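Local coordinates for protein ferulic acid esterase, AmCE1/Fae1A (Anaeromyces mucronatus, PDB 5CXX) that probably hydrolyses feruloyl esters as a carbohydrate esterase of family CE1 with an alpha/beta-hydrolase fold, and binds ferulic acid, at residues Tyr31-Thr36 / Ile130-Pro135; Glu148-Cys153 / Asp171-Val176; Glu22-Lys27 / Ile81-Leu86; Arg40-Ile45 / Ile95-Asp100. All coordinates share one frame; numbering follows the deposited sequence.

Interaction 1: Tyr31-Thr36 / Ile130-Pro135; sequences YYSKVT and IEVIMP. With SO4 (sulfate ion), chain E.
V132 on helix 125-140 faces the end of edge strand 26-33, and its two methyls divide the work. From CB, CG1 stands anti to the backbone N (chi1 -173°) and meets the edge of the Y31 ring, 3.5 Å from Y31 CE2, with Y32 O also nearby. The other branch, CG2, turns to the loop beyond the strand and lies 3.8 Å from V35 CG2, close to S33 OG as well. At the end of the ring, Y31 OH lies 3.4 Å from I133 CG1, while the hydroxyl's hydrogen bonds go to E128 and R40. S33 OG accepts from V35 N and, almost straight at 172°, from T36 N, an ST turn and ST motif that fold the chain back after the strand; E128 bonds to it too. On the solvent side the extended K34 chain lays CE across E131, and a water joins K34 NZ (2.9 Å) to E131 O. Y32 N, beside the contact, donates to O2 of a sulfate, probably from the crystallisation liquor. No direct hydrogen bond links the two segments, so helix and sheet edge meet here through apolar packing, with polar links at its margins.

Interaction 2: Glu148-Cys153 / Asp171-Val176; sequences ENTALC and DLIGYV
L152 N donates to Y175 O at 2.8 Å, nearly along the C=O axis, and this straight bond marks the tight part of the contact between strands 150-155 and 175-179. Beside it A151 pairs with Y175 in parallel, their CB atoms 3.8 Å apart on the face covered by F265 of helix 255-266. On the other face L152 CB meets I173 CG2 at 3.7 Å, and L152 reaches on to I165 of helix 157-168. These strands and that helix form a beta-alpha-beta unit of the alpha/beta-hydrolase sheet, and strand 150-155 runs into a GxSxG sequence consistent with a nucleophile elbow. Where the second strand begins the pairing frays: T150 O takes G174 N at 3.0 Å, in the carbonyl plane, but Y175 N only weakly at 3.4 Å. T150 CB sits against L172 O, with CG2 near I173 CD1, whereas T150 OG1 turns back to G146 O. The Y175 ring lies with its edge toward the backbone, CE1 3.4 Å from E148 O, and packs edge-to-face with F270. Beyond this ring the contact opens to solvent at exposed E148, whose CB is directed away from the partner segment.

Interaction 3: Glu22-Lys27 / Ile81-Leu86; sequences EYPTAK and IPTNLL
The lead-in to edge strand 26-33 of the alpha/beta-hydrolase sheet passes helix 77-87 here, and Y23 reaches from it to the helix. CG of Y23 stands anti to the carbonyl carbon (chi1 -68°), which carries the hydroxyl to the amide of N84. Y23 OH donates to N84 OD1 at 2.6 Å, on a lone pair in the carbonyl plane. Ring and amide stand nearly perpendicular, 87° apart, and N84 OD1 meets the ring at its edge. The same hydroxyl accepts from Q18 N, and N84 ND2 donates to the backbone oxygens of Y14 and T16, so the amide ties the helix to the N-terminal segment as well. Nearer the backbone, T83 CG2 lies 3.5 Å from Y23 CE1 and also touches E22 O. T83 OG1 sits 3.4 Å from P24 CD, a contact rather than a bond. A leucine in place of Y23 would probably leave N84 OD1 and Q18 N without this mate and open a gap beside the T83 methyl. With few apolar contacts and one short bond, this is a local side-chain link between an extended N-terminal segment and a helix beside the central sheet of the alpha/beta-hydrolase fold.

Interaction 4: Arg40-Ile45 / Ile95-Asp100; sequences RKMNVI and IIVLPD
R40 leaves the strand with CG anti to its carbonyl carbon (chi1 -43°) and bends at chi3 (72°), which brings the guanidinium round to D100. Both segments belong to the central sheet of the alpha/beta-hydrolase fold, where strands 38-45 and 95-99 run antiparallel. NH1 and NH2 of R40 both point at one atom, D100 O, which lies in the guanidinium plane; NH1 comes in on a lone pair, whereas NH2, at 2.8 Å, approaches from above the carbonyl plane. The carboxylate adds a looser salt bridge, R40 NH2 to D100 OD1 at 3.6 Å, its plane turned 41° from the guanidinium, while OD1 accepts from Y102 N. Replacing R40 with a methionine would probably leave D100 O without its two donors, the carboxylate without its counter-charge and the chain after the strand freer to move. Two waters fill in where the strands part, one joining K41 O to D100 N, the other K41 N to D100 OD2. Further along, N43 and L98 form a hydrogen-bonded pair, as do I45 and I96; L98 N donates to N43 O at 2.8 Å. M42 SD touches V97 CG1 on the face covered by helix 125-140, where M42 also meets I133. On the opposite face N43 ND2 bonds to D70, and I45 CD1 touches both I96 CG2, at 3.9 Å, and L98 CG, at 4.0 Å.

Overall arrangement
Interactions 2 and 4 are buried pairings within one mixed sheet, parallel in 148-153 / 171-176 and antiparallel in 40-45 / 95-100, and rest mainly on backbone bonds, interaction 4 adding a charged pair at one end. Interactions 3 and 1 are partly buried and further from the chain's centre, joining the lead-in and the far end of edge strand 26-33, respectively, to different helices: interaction 3 by a hydroxyl-amide bond, interaction 1 by methyls against a ring. Interaction 4 touches both, since strand 38-45 pairs with that edge strand through Y31 O and R40 N and through K27 O and V44 N. Interaction 1 meets interaction 2 where I130 packs on L172, whereas interactions 2 and 3 stay about 9 Å apart at their nearest atoms.

Interaction 1: Tyr31-Thr36 / Ile130-Pro135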
loop_
_atom_site.group_PDB
_atom_site.type_symbol
_atom_site.label_atom_id
_atom_site.label_comp_id
_atom_site.label_asym_id
_atom_site.label_seq_id
_atom_site.Cartn_x
_atom_site.Cartn_y
_atom_site.Cartn_z
ATOM N N TYR A 31 -17.051 -10.828 -1.852
ATOM C CA TYR A 31 -17.984 -9.708 -2.042
ATOM C C TYR A 31 -18.142 -9.456 -3.547
ATOM O O TYR A 31 -17.251 -9.803 -4.367
ATOM C CB TYR A 31 -17.510 -8.401 -1.334
ATOM C CG TYR A 31 -16.250 -7.847 -1.966
ATOM C CD1 TYR A 31 -14.992 -8.370 -1.614
ATOM C CD2 TYR A 31 -16.337 -6.861 -2.959
ATOM C CE1 TYR A 31 -13.774 -7.886 -2.254
ATOM C CE2 TYR A 31 -15.150 -6.354 -3.567
ATOM C CZ TYR A 31 -13.907 -6.913 -3.237
ATOM O OH TYR A 31 -12.803 -6.380 -3.892
ATOM N N TYR A 32 -19.273 -8.897 -3.954
ATOM C CA TYR A 32 -19.472 -8.715 -5.397
ATOM C C TYR A 32 -18.979 -7.336 -5.844
ATOM O O TYR A 32 -19.345 -6.360 -5.217
ATOM C CB TYR A 32 -20.978 -8.886 -5.783
ATOM C CG TYR A 32 -21.189 -8.842 -7.283
ATOM C CD1 TYR A 32 -20.994 -9.976 -8.078
ATOM C CD2 TYR A 32 -21.485 -7.640 -7.934
ATOM C CE1 TYR A 32 -21.089 -9.899 -9.451
ATOM C CE2 TYR A 32 -21.590 -7.539 -9.264
ATOM C CZ TYR A 32 -21.391 -8.710 -10.080
ATOM O OH TYR A 32 -21.521 -8.631 -11.441
ATOM N N SER A 33 -18.255 -7.303 -6.956
ATOM C CA SER A 33 -17.749 -6.020 -7.518
ATOM C C SER A 33 -18.461 -5.682 -8.831
ATOM O O SER A 33 -18.343 -6.397 -9.828
ATOM C CB SER A 33 -16.249 -6.152 -7.802
ATOM O OG SER A 33 -15.861 -5.027 -8.640
ATOM N N LYS A 34 -19.165 -4.543 -8.817
ATOM C CA LYS A 34 -19.696 -4.023 -10.071
ATOM C C LYS A 34 -18.595 -3.542 -11.054
ATOM O O LYS A 34 -18.922 -3.283 -12.216
ATOM C CB LYS A 34 -20.695 -2.879 -9.826
ATOM C CG LYS A 34 -20.056 -1.691 -9.147
ATOM C CD LYS A 34 -21.168 -0.647 -8.788
ATOM C CE LYS A 34 -20.509 0.549 -8.079
ATOM N NZ LYS A 34 -21.608 1.434 -7.542
ATOM N N VAL A 35 -17.367 -3.362 -10.560
ATOM C CA VAL A 35 -16.278 -2.893 -11.412
ATOM C C VAL A 35 -15.744 -4.052 -12.264
ATOM O O VAL A 35 -15.631 -3.926 -13.497
ATOM C CB VAL A 35 -15.188 -2.258 -10.544
ATOM C CG1 VAL A 35 -13.916 -2.080 -11.353
ATOM C CG2 VAL A 35 -15.660 -0.915 -9.981
ATOM N N THR A 36 -15.467 -5.167 -11.619
ATOM C CA THR A 36 -15.034 -6.385 -12.385
ATOM C C THR A 36 -16.206 -7.228 -12.876
ATOM O O THR A 36 -16.055 -8.116 -13.722
ATOM C CB THR A 36 -14.136 -7.300 -11.531
ATOM O OG1 THR A 36 -14.883 -7.739 -10.380
ATOM C CG2 THR A 36 -12.878 -6.508 -11.030
ATOM N N ILE A 130 -12.413 2.620 -4.804
ATOM C CA ILE A 130 -13.272 3.779 -4.459
ATOM C C ILE A 130 -14.748 3.452 -4.606
ATOM O O ILE A 130 -15.567 3.869 -3.765
ATOM C CB ILE A 130 -12.844 4.993 -5.339
ATOM C CG1 ILE A 130 -11.439 5.407 -4.883
ATOM C CG2 ILE A 130 -13.864 6.115 -5.248
ATOM C CD1 ILE A 130 -10.786 6.460 -5.855
ATOM N N GLU A 131 -15.087 2.658 -5.645
ATOM C CA GLU A 131 -16.495 2.373 -5.933
ATOM C C GLU A 131 -17.036 1.147 -5.191
ATOM O O GLU A 131 -18.252 1.036 -5.035
ATOM C CB GLU A 131 -16.722 2.124 -7.444
ATOM C CG GLU A 131 -16.332 3.359 -8.267
ATOM C CD GLU A 131 -16.495 3.088 -9.751
ATOM O OE1 GLU A 131 -17.260 2.186 -10.144
ATOM O OE2 GLU A 131 -15.838 3.757 -10.537
ATOM N N VAL A 132 -16.150 0.220 -4.808
ATOM C CA VAL A 132 -16.639 -1.072 -4.264
ATOM C C VAL A 132 -16.088 -1.342 -2.871
ATOM O O VAL A 132 -16.896 -1.580 -1.950
ATOM C CB VAL A 132 -16.286 -2.263 -5.159
ATOM C CG1 VAL A 132 -16.969 -3.539 -4.609
ATOM C CG2 VAL A 132 -16.838 -2.006 -6.530
ATOM N N ILE A 133 -14.770 -1.336 -2.707
ATOM C CA ILE A 133 -14.218 -1.771 -1.426
ATOM C C ILE A 133 -14.453 -0.763 -0.295
ATOM O O ILE A 133 -14.898 -1.143 0.816
ATOM C CB ILE A 133 -12.741 -2.049 -1.553
ATOM C CG1 ILE A 133 -12.537 -3.366 -2.376
ATOM C CG2 ILE A 133 -12.076 -2.320 -0.165
ATOM C CD1 ILE A 133 -11.038 -3.616 -2.679
ATOM N N MET A 134 -14.224 0.498 -0.552
ATOM C CA MET A 134 -14.438 1.488 0.496
ATOM C C MET A 134 -15.887 1.537 0.957
ATOM O O MET A 134 -16.165 1.531 2.169
ATOM C CB MET A 134 -13.956 2.880 0.045
ATOM C CG MET A 134 -12.497 2.959 0.145
ATOM S SD MET A 134 -11.934 4.518 -0.551
ATOM C CE MET A 134 -12.089 5.534 0.893
ATOM N N PRO A 135 -16.875 1.535 0.012
ATOM C CA PRO A 135 -18.267 1.465 0.505
ATOM C C PRO A 135 -18.559 0.150 1.254
ATOM O O PRO A 135 -19.308 0.146 2.234
ATOM C CB PRO A 135 -19.109 1.563 -0.783
ATOM C CG PRO A 135 -18.196 2.331 -1.754
ATOM C CD PRO A 135 -16.810 1.890 -1.433
HETATM S S SO4 E . -22.111 -8.200 -1.245
HETATM O O1 SO4 E . -21.771 -6.745 -1.240
HETATM O O2 SO4 E . -21.348 -8.899 -2.238
HETATM O O3 SO4 E . -23.525 -8.274 -1.591
HETATM O O4 SO4 E . -21.898 -8.894 0.050
HETATM O O HOH W 1 -20.214 2.816 -5.447
#

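Interaction 2: Glu148-Cys153 / Asp171-Val176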
loop_
_atom_site.group_PDB
_atom_site.type_symbol
_atom_site.label_atom_id
_atom_site.label_comp_id
_atom_site.label_asym_id
_atom_site.label_seq_id
_atom_site.Cartn_x
_atom_site.Cartn_y
_atom_site.Cartn_z
ATOM N N GLU A 148 -8.152 11.574 6.874
ATOM C CA GLU A 148 -7.306 11.445 8.022
ATOM C C GLU A 148 -7.328 10.060 8.643
ATOM O O GLU A 148 -6.533 9.747 9.451
ATOM C CB GLU A 148 -7.693 12.508 9.052
ATOM C CG GLU A 148 -9.029 12.301 9.715
ATOM C CD GLU A 148 -10.291 12.774 8.956
ATOM O OE1 GLU A 148 -10.289 13.020 7.759
ATOM O OE2 GLU A 148 -11.324 12.878 9.633
ATOM N N ASN A 149 -8.296 9.267 8.240
ATOM C CA ASN A 149 -8.532 7.895 8.763
ATOM C C ASN A 149 -8.318 6.855 7.723
ATOM O O ASN A 149 -8.722 5.719 7.920
ATOM C CB ASN A 149 -9.948 7.784 9.335
ATOM C CG ASN A 149 -10.107 8.743 10.487
ATOM O OD1 ASN A 149 -9.280 8.721 11.412
ATOM N ND2 ASN A 149 -11.066 9.661 10.399
ATOM N N THR A 150 -7.671 7.200 6.616
ATOM C CA THR A 150 -7.579 6.282 5.475
ATOM C C THR A 150 -6.131 6.241 4.971
ATOM O O THR A 150 -5.584 7.274 4.533
ATOM C CB THR A 150 -8.485 6.750 4.343
ATOM O OG1 THR A 150 -9.843 6.867 4.823
ATOM C CG2 THR A 150 -8.508 5.688 3.210
ATOM N N ALA A 151 -5.489 5.065 5.024
ATOM C CA ALA A 151 -4.127 4.879 4.490
ATOM C C ALA A 151 -4.111 3.866 3.383
ATOM O O ALA A 151 -4.947 2.950 3.344
ATOM C CB ALA A 151 -3.177 4.405 5.595
ATOM N N LEU A 152 -3.173 4.064 2.447
ATOM C CA LEU A 152 -3.063 3.175 1.285
ATOM C C LEU A 152 -1.595 2.914 1.057
ATOM O O LEU A 152 -0.816 3.886 0.850
ATOM C CB LEU A 152 -3.719 3.832 0.042
ATOM C CG LEU A 152 -3.621 2.979 -1.248
ATOM C CD1 LEU A 152 -4.451 1.680 -1.065
ATOM C CD2 LEU A 152 -4.207 3.817 -2.398
ATOM N N CYS A 153 -1.169 1.646 1.149
ATOM C CA CYS A 153 0.228 1.354 0.911
ATOM C C CYS A 153 0.349 0.025 0.147
ATOM O O CYS A 153 -0.642 -0.649 -0.064
ATOM C CB CYS A 153 1.055 1.308 2.230
ATOM S SG CYS A 153 0.472 0.043 3.444
ATOM N N ASP A 171 -7.745 13.537 -1.975
ATOM C CA ASP A 171 -8.902 13.924 -1.133
ATOM C C ASP A 171 -9.471 12.759 -0.324
ATOM O O ASP A 171 -10.115 13.017 0.722
ATOM C CB ASP A 171 -10.004 14.571 -1.994
ATOM C CG ASP A 171 -10.647 13.603 -2.986
ATOM O OD1 ASP A 171 -9.894 12.933 -3.707
ATOM O OD2 ASP A 171 -11.875 13.650 -3.114
ATOM N N LEU A 172 -9.272 11.505 -0.796
ATOM C CA LEU A 172 -9.769 10.321 -0.085
ATOM C C LEU A 172 -8.711 9.663 0.799
ATOM O O LEU A 172 -9.074 8.985 1.801
ATOM C CB LEU A 172 -10.262 9.304 -1.149
ATOM C CG LEU A 172 -11.405 9.806 -2.023
ATOM C CD1 LEU A 172 -11.848 8.583 -2.864
ATOM C CD2 LEU A 172 -12.623 10.320 -1.276
ATOM N N ILE A 173 -7.434 9.791 0.400
ATOM C CA ILE A 173 -6.333 9.033 0.991
ATOM C C ILE A 173 -5.423 10.001 1.742
ATOM O O ILE A 173 -4.731 10.824 1.099
ATOM C CB ILE A 173 -5.501 8.330 -0.086
ATOM C CG1 ILE A 173 -6.339 7.442 -1.083
ATOM C CG2 ILE A 173 -4.411 7.477 0.575
ATOM C CD1 ILE A 173 -7.180 6.379 -0.363
ATOM N N GLY A 174 -5.373 9.881 3.060
ATOM C CA GLY A 174 -4.541 10.801 3.874
ATOM C C GLY A 174 -3.070 10.354 3.895
ATOM O O GLY A 174 -2.181 11.189 4.011
ATOM N N TYR A 175 -2.783 9.044 3.816
ATOM C CA TYR A 175 -1.442 8.505 4.065
ATOM C C TYR A 175 -1.120 7.539 2.942
ATOM O O TYR A 175 -1.926 6.605 2.712
ATOM C CB TYR A 175 -1.365 7.740 5.434
ATOM C CG TYR A 175 -1.790 8.597 6.584
ATOM C CD1 TYR A 175 -3.159 8.768 6.889
ATOM C CD2 TYR A 175 -0.835 9.285 7.353
ATOM C CE1 TYR A 175 -3.531 9.587 7.927
ATOM C CE2 TYR A 175 -1.224 10.086 8.386
ATOM C CZ TYR A 175 -2.557 10.234 8.675
ATOM O OH TYR A 175 -2.762 11.084 9.777
ATOM N N VAL A 176 0.006 7.719 2.254
ATOM C CA VAL A 176 0.398 6.911 1.118
ATOM C C VAL A 176 1.754 6.284 1.371
ATOM O O VAL A 176 2.699 7.002 1.694
ATOM C CB VAL A 176 0.478 7.746 -0.195
ATOM C CG1 VAL A 176 0.744 6.851 -1.426
ATOM C CG2 VAL A 176 -0.756 8.646 -0.302
#

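Interaction 3: Glu22-Lys27 / Ile81-Leu86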
loop_
_atom_site.group_PDB
_atom_site.type_symbol
_atom_site.label_atom_id
_atom_site.label_comp_id
_atom_site.label_asym_id
_atom_site.label_seq_id
_atom_site.Cartn_x
_atom_site.Cartn_y
_atom_site.Cartn_z
ATOM N N GLU A 22 -0.897 -10.973 21.921
ATOM C CA GLU A 22 -1.948 -11.357 20.952
ATOM C C GLU A 22 -1.836 -10.599 19.655
ATOM O O GLU A 22 -1.648 -9.367 19.671
ATOM C CB GLU A 22 -3.340 -11.098 21.538
ATOM C CG GLU A 22 -3.641 -11.944 22.715
ATOM C CD GLU A 22 -5.130 -12.012 22.982
ATOM O OE1 GLU A 22 -5.783 -10.943 23.029
ATOM O OE2 GLU A 22 -5.641 -13.146 23.133
ATOM N N TYR A 23 -1.984 -11.312 18.545
ATOM C CA TYR A 23 -1.999 -10.675 17.219
ATOM C C TYR A 23 -3.350 -10.834 16.551
ATOM O O TYR A 23 -4.068 -11.797 16.811
ATOM C CB TYR A 23 -0.857 -11.257 16.313
ATOM C CG TYR A 23 0.461 -10.814 16.900
ATOM C CD1 TYR A 23 1.036 -9.568 16.536
ATOM C CD2 TYR A 23 1.100 -11.599 17.858
ATOM C CE1 TYR A 23 2.241 -9.100 17.152
ATOM C CE2 TYR A 23 2.273 -11.163 18.487
ATOM C CZ TYR A 23 2.845 -9.925 18.132
ATOM O OH TYR A 23 3.993 -9.545 18.796
ATOM N N PRO A 24 -3.694 -9.911 15.634
ATOM C CA PRO A 24 -4.963 -10.056 14.926
ATOM C C PRO A 24 -4.868 -11.159 13.902
ATOM O O PRO A 24 -3.769 -11.622 13.583
ATOM C CB PRO A 24 -5.153 -8.751 14.183
ATOM C CG PRO A 24 -3.798 -8.155 14.135
ATOM C CD PRO A 24 -2.966 -8.685 15.266
ATOM N N THR A 25 -6.027 -11.607 13.467
ATOM C CA THR A 25 -6.076 -12.641 12.433
ATOM C C THR A 25 -6.837 -12.137 11.221
ATOM O O THR A 25 -7.698 -11.256 11.298
ATOM C CB THR A 25 -6.756 -13.918 12.942
ATOM O OG1 THR A 25 -8.103 -13.600 13.278
ATOM C CG2 THR A 25 -6.085 -14.428 14.187
ATOM N N ALA A 26 -6.478 -12.674 10.060
ATOM C CA ALA A 26 -7.164 -12.316 8.835
ATOM C C ALA A 26 -8.392 -13.195 8.625
ATOM O O ALA A 26 -8.392 -14.404 8.928
ATOM C CB ALA A 26 -6.219 -12.542 7.601
ATOM N N LYS A 27 -9.445 -12.561 8.105
ATOM C CA LYS A 27 -10.645 -13.270 7.665
ATOM C C LYS A 27 -10.860 -12.976 6.199
ATOM O O LYS A 27 -10.884 -11.783 5.808
ATOM C CB LYS A 27 -11.862 -12.806 8.447
ATOM C CG LYS A 27 -13.173 -13.419 7.978
ATOM C CD LYS A 27 -13.363 -14.839 8.449
ATOM C CE LYS A 27 -14.695 -15.424 7.933
ATOM N NZ LYS A 27 -14.705 -15.246 6.431
ATOM N N ILE A 81 3.841 -5.888 12.849
ATOM C CA ILE A 81 4.318 -4.508 13.022
ATOM C C ILE A 81 3.298 -3.557 13.675
ATOM O O ILE A 81 3.657 -2.854 14.650
ATOM C CB ILE A 81 4.793 -3.947 11.641
ATOM C CG1 ILE A 81 6.217 -4.486 11.352
ATOM C CG2 ILE A 81 4.774 -2.383 11.635
ATOM C CD1 ILE A 81 6.722 -4.169 9.893
ATOM N N PRO A 82 2.030 -3.552 13.205
ATOM C CA PRO A 82 1.135 -2.551 13.849
ATOM C C PRO A 82 0.848 -2.890 15.305
ATOM O O PRO A 82 0.801 -1.962 16.133
ATOM C CB PRO A 82 -0.154 -2.616 13.004
ATOM C CG PRO A 82 0.330 -3.148 11.633
ATOM C CD PRO A 82 1.436 -4.170 11.981
ATOM N N THR A 83 0.721 -4.173 15.653
ATOM C CA THR A 83 0.538 -4.561 17.072
ATOM C C THR A 83 1.755 -4.244 17.923
ATOM O O THR A 83 1.652 -3.727 19.023
ATOM C CB THR A 83 0.187 -6.078 17.141
ATOM O OG1 THR A 83 -1.134 -6.208 16.637
ATOM C CG2 THR A 83 0.258 -6.619 18.599
ATOM N N ASN A 84 2.927 -4.566 17.396
ATOM C CA ASN A 84 4.139 -4.367 18.176
ATOM C C ASN A 84 4.389 -2.875 18.377
ATOM O O ASN A 84 4.878 -2.486 19.445
ATOM C CB ASN A 84 5.334 -5.049 17.492
ATOM C CG ASN A 84 5.287 -6.574 17.671
ATOM O OD1 ASN A 84 4.700 -7.076 18.664
ATOM N ND2 ASN A 84 5.927 -7.315 16.762
ATOM N N LEU A 85 4.055 -2.056 17.372
ATOM C CA LEU A 85 4.160 -0.589 17.580
ATOM C C LEU A 85 3.094 -0.111 18.546
ATOM O O LEU A 85 3.362 0.763 19.403
ATOM C CB LEU A 85 4.057 0.164 16.245
ATOM C CG LEU A 85 5.265 0.039 15.315
ATOM C CD1 LEU A 85 4.934 0.541 13.870
ATOM C CD2 LEU A 85 6.484 0.803 15.933
ATOM N N LEU A 86 1.881 -0.653 18.420
ATOM C CA LEU A 86 0.789 -0.237 19.332
ATOM C C LEU A 86 1.163 -0.447 20.796
ATOM O O LEU A 86 0.869 0.380 21.692
ATOM C CB LEU A 86 -0.497 -1.032 18.953
ATOM C CG LEU A 86 -1.637 -0.878 19.974
ATOM C CD1 LEU A 86 -2.126 0.575 19.988
ATOM C CD2 LEU A 86 -2.760 -1.837 19.499
#

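Interaction 4: Arg40-Ile45 / Ile95-Asp100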
loop_
_atom_site.group_PDB
_atom_site.type_symbol
_atom_site.label_atom_id
_atom_site.label_comp_id
_atom_site.label_asym_id
_atom_site.label_seq_id
_atom_site.Cartn_x
_atom_site.Cartn_y
_atom_site.Cartn_z
ATOM N N ARG A 40 -15.297 -11.195 -5.819
ATOM C CA ARG A 40 -13.877 -11.051 -5.520
ATOM C C ARG A 40 -13.602 -11.367 -4.052
ATOM O O ARG A 40 -14.530 -11.552 -3.267
ATOM C CB ARG A 40 -13.400 -9.636 -5.851
ATOM C CG ARG A 40 -13.918 -9.095 -7.174
ATOM C CD ARG A 40 -13.201 -7.812 -7.561
ATOM N NE ARG A 40 -11.826 -8.060 -7.985
ATOM C CZ ARG A 40 -10.753 -7.699 -7.290
ATOM N NH1 ARG A 40 -10.891 -7.070 -6.130
ATOM N NH2 ARG A 40 -9.539 -7.967 -7.752
ATOM N N LYS A 41 -12.325 -11.430 -3.687
ATOM C CA LYS A 41 -11.940 -11.712 -2.295
ATOM C C LYS A 41 -11.010 -10.641 -1.761
ATOM O O LYS A 41 -10.228 -10.052 -2.520
ATOM C CB LYS A 41 -11.223 -13.052 -2.199
ATOM C CG LYS A 41 -12.251 -14.289 -2.511
ATOM C CD LYS A 41 -11.620 -15.661 -2.339
ATOM C CE LYS A 41 -12.678 -16.776 -2.335
ATOM N NZ LYS A 41 -13.790 -16.435 -3.241
ATOM N N MET A 42 -11.107 -10.404 -0.447
ATOM C CA MET A 42 -10.114 -9.548 0.240
ATOM C C MET A 42 -9.967 -10.115 1.661
ATOM O O MET A 42 -10.907 -10.724 2.184
ATOM C CB MET A 42 -10.529 -8.045 0.336
ATOM C CG MET A 42 -11.901 -7.857 1.010
ATOM S SD MET A 42 -12.259 -6.086 0.760
ATOM C CE MET A 42 -13.944 -5.986 1.450
ATOM N N ASN A 43 -8.799 -9.895 2.295
ATOM C CA ASN A 43 -8.704 -10.179 3.724
ATOM C C ASN A 43 -9.008 -8.937 4.511
ATOM O O ASN A 43 -8.497 -7.839 4.224
ATOM C CB ASN A 43 -7.317 -10.657 4.090
ATOM C CG ASN A 43 -7.074 -12.071 3.589
ATOM O OD1 ASN A 43 -7.813 -12.990 3.939
ATOM N ND2 ASN A 43 -6.061 -12.248 2.736
ATOM N N VAL A 44 -9.821 -9.129 5.534
ATOM C CA VAL A 44 -10.037 -8.093 6.529
ATOM C C VAL A 44 -9.417 -8.549 7.851
ATOM O O VAL A 44 -9.757 -9.617 8.364
ATOM C CB VAL A 44 -11.537 -7.786 6.696
ATOM C CG1 VAL A 44 -11.768 -6.731 7.810
ATOM C CG2 VAL A 44 -12.093 -7.253 5.365
ATOM N N ILE A 45 -8.571 -7.691 8.406
ATOM C CA ILE A 45 -7.862 -7.987 9.659
ATOM C C ILE A 45 -8.333 -6.963 10.703
ATOM O O ILE A 45 -7.901 -5.795 10.682
ATOM C CB ILE A 45 -6.361 -7.923 9.418
ATOM C CG1 ILE A 45 -5.920 -8.925 8.322
ATOM C CG2 ILE A 45 -5.610 -8.130 10.776
ATOM C CD1 ILE A 45 -4.566 -8.436 7.631
ATOM N N ILE A 95 -7.812 -1.120 11.424
ATOM C CA ILE A 95 -8.246 -2.256 10.585
ATOM C C ILE A 95 -7.312 -2.339 9.376
ATOM O O ILE A 95 -7.011 -1.287 8.779
ATOM C CB ILE A 95 -9.684 -2.017 10.110
ATOM C CG1 ILE A 95 -10.675 -2.086 11.332
ATOM C CG2 ILE A 95 -10.064 -3.046 9.048
ATOM C CD1 ILE A 95 -12.066 -1.594 10.936
ATOM N N ILE A 96 -6.835 -3.529 9.032
ATOM C CA ILE A 96 -5.974 -3.693 7.859
ATOM C C ILE A 96 -6.751 -4.510 6.821
ATOM O O ILE A 96 -7.338 -5.563 7.143
ATOM C CB ILE A 96 -4.687 -4.468 8.240
ATOM C CG1 ILE A 96 -3.884 -3.716 9.331
ATOM C CG2 ILE A 96 -3.773 -4.677 6.938
ATOM C CD1 ILE A 96 -2.816 -4.697 9.880
ATOM N N VAL A 97 -6.802 -4.001 5.590
ATOM C CA VAL A 97 -7.475 -4.705 4.481
ATOM C C VAL A 97 -6.440 -5.075 3.427
ATOM O O VAL A 97 -5.674 -4.219 2.985
ATOM C CB VAL A 97 -8.591 -3.812 3.879
ATOM C CG1 VAL A 97 -9.272 -4.509 2.632
ATOM C CG2 VAL A 97 -9.668 -3.465 4.968
ATOM N N LEU A 98 -6.427 -6.342 3.031
ATOM C CA LEU A 98 -5.524 -6.824 1.945
ATOM C C LEU A 98 -6.404 -7.184 0.752
ATOM O O LEU A 98 -7.024 -8.269 0.702
ATOM C CB LEU A 98 -4.715 -8.051 2.362
ATOM C CG LEU A 98 -4.018 -7.976 3.721
ATOM C CD1 LEU A 98 -3.199 -9.274 3.949
ATOM C CD2 LEU A 98 -3.129 -6.712 3.775
ATOM N N PRO A 99 -6.501 -6.286 -0.230
ATOM C CA PRO A 99 -7.316 -6.594 -1.417
ATOM C C PRO A 99 -6.577 -7.527 -2.381
ATOM O O PRO A 99 -5.375 -7.729 -2.297
ATOM C CB PRO A 99 -7.513 -5.236 -2.103
ATOM C CG PRO A 99 -7.186 -4.198 -0.993
ATOM C CD PRO A 99 -6.033 -4.879 -0.231
ATOM N N ASP A 100 -7.387 -8.072 -3.298
ATOM C CA ASP A 100 -6.846 -8.577 -4.566
ATOM C C ASP A 100 -6.788 -7.402 -5.523
ATOM O O ASP A 100 -7.833 -6.797 -5.839
ATOM C CB ASP A 100 -7.786 -9.688 -5.067
ATOM C CG ASP A 100 -7.409 -10.205 -6.453
ATOM O OD1 ASP A 100 -6.457 -9.671 -7.074
ATOM O OD2 ASP A 100 -8.113 -11.184 -6.882
HETATM O O HOH W 2 -10.228 -7.319 -3.093
HETATM O O HOH W 3 -10.617 -11.688 -6.067
#